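Local coordinates for protein metazoan TIR-STING fusion (Crassostrea gigas, PDB 6WT6) that belongs to the STING family of signalling proteins, joining a TIR domain to a STING ligand-binding domain in a single chain, at residues 216-221 with 325-330. Residues are numbered along the deposited sequence; the frame is centred on the assembly and turned at random.
Sequences LFLFFP and KKCKIV
Leu216, Leu218 and Phe220 face the 327-330 strand with their backbone polar groups, and five backbone hydrogen bonds in parallel register, the first to Lys326 just before the strand, tie the segments. Leu216 N donates to Lys326 O (3.1 Å), Leu216 O accepts from Lys328 N, Leu218 N reaches Lys328 O (2.8 Å), Leu218 O takes Val330 N, nearly straight at 174°, and Phe220 N donates to Val330 O; the ladder runs on through a backbone bond between Phe220 and Tyr332. Phe217 and Phe219 turn their backbones the other way, bonding to Ala276, Glu278 and Ile280, so 212-221 is an inner strand of the mixed sheet; 327-332 is outermost within this chain.

Side chains divide between two faces. Beside helix 341-356, Val330 CG2 meets the edge of the Phe217 ring in its plane, 3.7 Å from CD1, while Lys328 CB makes an off-centre CH-pi contact 4.3 Å from that ring's centroid. Lys328 bends at chi2 (56°) and chi4 (59°), so that NZ hydrogen-bonds Ile329 O (3.0 Å) from above the carbonyl plane; Glu349 is a weak, long ionic partner. Toward helices 176-204 and 299-319, Leu218 CD1 packs on Cys327 SG (3.7 Å). The inner strand's backbone thus bonds to strands on both sides, whereas on the outermost strand Ile329 O takes a lysine amine, leaving largely apolar side chains to join the sheet to helices on both faces.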
loop_
_atom_site.group_PDB
_atom_site.type_symbol
_atom_site.label_atom_id
_atom_site.label_comp_id
_atom_site.label_asym_id
_atom_site.label_seq_id
_atom_site.Cartn_x
_atom_site.Cartn_y
_atom_site.Cartn_z
ATOM N N LEU A 216 10.770 9.931 -19.592
ATOM C CA LEU A 216 11.548 9.001 -18.787
ATOM C C LEU A 216 10.905 7.623 -18.896
ATOM O O LEU A 216 9.738 7.448 -18.529
ATOM C CB LEU A 216 11.595 9.461 -17.331
ATOM C CG LEU A 216 12.286 8.518 -16.343
ATOM C CD1 LEU A 216 13.759 8.362 -16.697
ATOM C CD2 LEU A 216 12.115 9.011 -14.914
ATOM N N PHE A 217 11.654 6.655 -19.412
ATOM C CA PHE A 217 11.138 5.305 -19.599
ATOM C C PHE A 217 11.356 4.501 -18.323
ATOM O O PHE A 217 12.492 4.362 -17.856
ATOM C CB PHE A 217 11.797 4.638 -20.806
ATOM C CG PHE A 217 11.329 5.193 -22.120
ATOM C CD1 PHE A 217 10.388 4.515 -22.878
ATOM C CD2 PHE A 217 11.803 6.410 -22.582
ATOM C CE1 PHE A 217 9.943 5.029 -24.079
ATOM C CE2 PHE A 217 11.360 6.933 -23.785
ATOM C CZ PHE A 217 10.431 6.239 -24.535
ATOM N N LEU A 218 10.268 3.996 -17.754
ATOM C CA LEU A 218 10.284 3.264 -16.494
ATOM C C LEU A 218 10.039 1.793 -16.792
ATOM O O LEU A 218 9.001 1.433 -17.359
ATOM C CB LEU A 218 9.225 3.807 -15.536
ATOM C CG LEU A 218 9.324 5.286 -15.165
ATOM C CD1 LEU A 218 8.045 5.729 -14.484
ATOM C CD2 LEU A 218 10.538 5.536 -14.269
ATOM N N PHE A 219 10.991 0.947 -16.413
ATOM C CA PHE A 219 10.991 -0.448 -16.831
ATOM C C PHE A 219 10.343 -1.321 -15.767
ATOM O O PHE A 219 10.676 -1.224 -14.580
ATOM C CB PHE A 219 12.413 -0.913 -17.146
ATOM C CG PHE A 219 12.968 -0.294 -18.395
ATOM C CD1 PHE A 219 12.756 -0.886 -19.630
ATOM C CD2 PHE A 219 13.660 0.905 -18.342
ATOM C CE1 PHE A 219 13.249 -0.305 -20.784
ATOM C CE2 PHE A 219 14.155 1.488 -19.495
ATOM C CZ PHE A 219 13.948 0.884 -20.716
ATOM N N PHE A 220 9.421 -2.174 -16.209
ATOM C CA PHE A 220 8.558 -2.969 -15.338
ATOM C C PHE A 220 8.633 -4.413 -15.823
ATOM O O PHE A 220 7.748 -4.881 -16.554
ATOM C CB PHE A 220 7.125 -2.423 -15.370
ATOM C CG PHE A 220 6.236 -2.909 -14.251
ATOM C CD1 PHE A 220 6.322 -4.208 -13.766
ATOM C CD2 PHE A 220 5.292 -2.057 -13.698
ATOM C CE1 PHE A 220 5.492 -4.640 -12.744
ATOM C CE2 PHE A 220 4.460 -2.482 -12.680
ATOM C CZ PHE A 220 4.560 -3.775 -12.199
ATOM N N PRO A 221 9.683 -5.142 -15.448
ATOM C CA PRO A 221 9.744 -6.569 -15.787
ATOM C C PRO A 221 8.657 -7.346 -15.060
ATOM O O PRO A 221 8.378 -7.102 -13.884
ATOM C CB PRO A 221 11.142 -6.985 -15.315
ATOM C CG PRO A 221 11.471 -6.005 -14.229
ATOM C CD PRO A 221 10.854 -4.706 -14.669
ATOM N N LYS A 325 2.155 12.173 -19.519
ATOM C CA LYS A 325 2.971 12.308 -20.721
ATOM C C LYS A 325 4.413 12.702 -20.414
ATOM O O LYS A 325 5.139 13.129 -21.320
ATOM C CB LYS A 325 2.357 13.309 -21.714
ATOM C CG LYS A 325 0.954 12.956 -22.188
ATOM C CD LYS A 325 0.406 14.018 -23.139
ATOM C CE LYS A 325 0.331 15.394 -22.470
ATOM N NZ LYS A 325 -0.305 16.424 -23.348
ATOM N N LYS A 326 4.853 12.579 -19.162
ATOM C CA LYS A 326 6.244 12.845 -18.817
ATOM C C LYS A 326 7.063 11.575 -18.641
ATOM O O LYS A 326 8.296 11.638 -18.676
ATOM C CB LYS A 326 6.332 13.688 -17.536
ATOM C CG LYS A 326 5.740 15.094 -17.663
ATOM C CD LYS A 326 6.599 15.999 -18.544
ATOM C CE LYS A 326 5.933 17.350 -18.797
ATOM N NZ LYS A 326 5.566 18.044 -17.535
ATOM N N CYS A 327 6.412 10.431 -18.461
ATOM C CA CYS A 327 7.115 9.166 -18.357
ATOM C C CYS A 327 6.367 8.114 -19.161
ATOM O O CYS A 327 5.187 8.268 -19.482
ATOM C CB CYS A 327 7.272 8.733 -16.893
ATOM S SG CYS A 327 5.774 8.104 -16.131
ATOM N N LYS A 328 7.077 7.041 -19.499
ATOM C CA LYS A 328 6.490 5.908 -20.203
ATOM C C LYS A 328 6.861 4.634 -19.463
ATOM O O LYS A 328 8.041 4.284 -19.378
ATOM C CB LYS A 328 6.961 5.847 -21.658
ATOM C CG LYS A 328 6.347 4.701 -22.447
ATOM C CD LYS A 328 4.830 4.761 -22.396
ATOM C CE LYS A 328 4.197 3.700 -23.275
ATOM N NZ LYS A 328 4.613 2.335 -22.865
ATOM N N ILE A 329 5.861 3.952 -18.920
ATOM C CA ILE A 329 6.087 2.688 -18.229
ATOM C C ILE A 329 6.217 1.583 -19.273
ATOM O O ILE A 329 5.338 1.417 -20.128
ATOM C CB ILE A 329 4.960 2.385 -17.234
ATOM C CG1 ILE A 329 4.755 3.569 -16.283
ATOM C CG2 ILE A 329 5.286 1.132 -16.441
ATOM C CD1 ILE A 329 3.725 3.312 -15.198
ATOM N N VAL A 330 7.318 0.838 -19.215
ATOM C CA VAL A 330 7.617 -0.221 -20.175
ATOM C C VAL A 330 7.455 -1.552 -19.449
ATOM O O VAL A 330 8.374 -2.017 -18.763
ATOM C CB VAL A 330 9.026 -0.081 -20.765
ATOM C CG1 VAL A 330 9.305 -1.200 -21.780
ATOM C CG2 VAL A 330 9.218 1.298 -21.395
#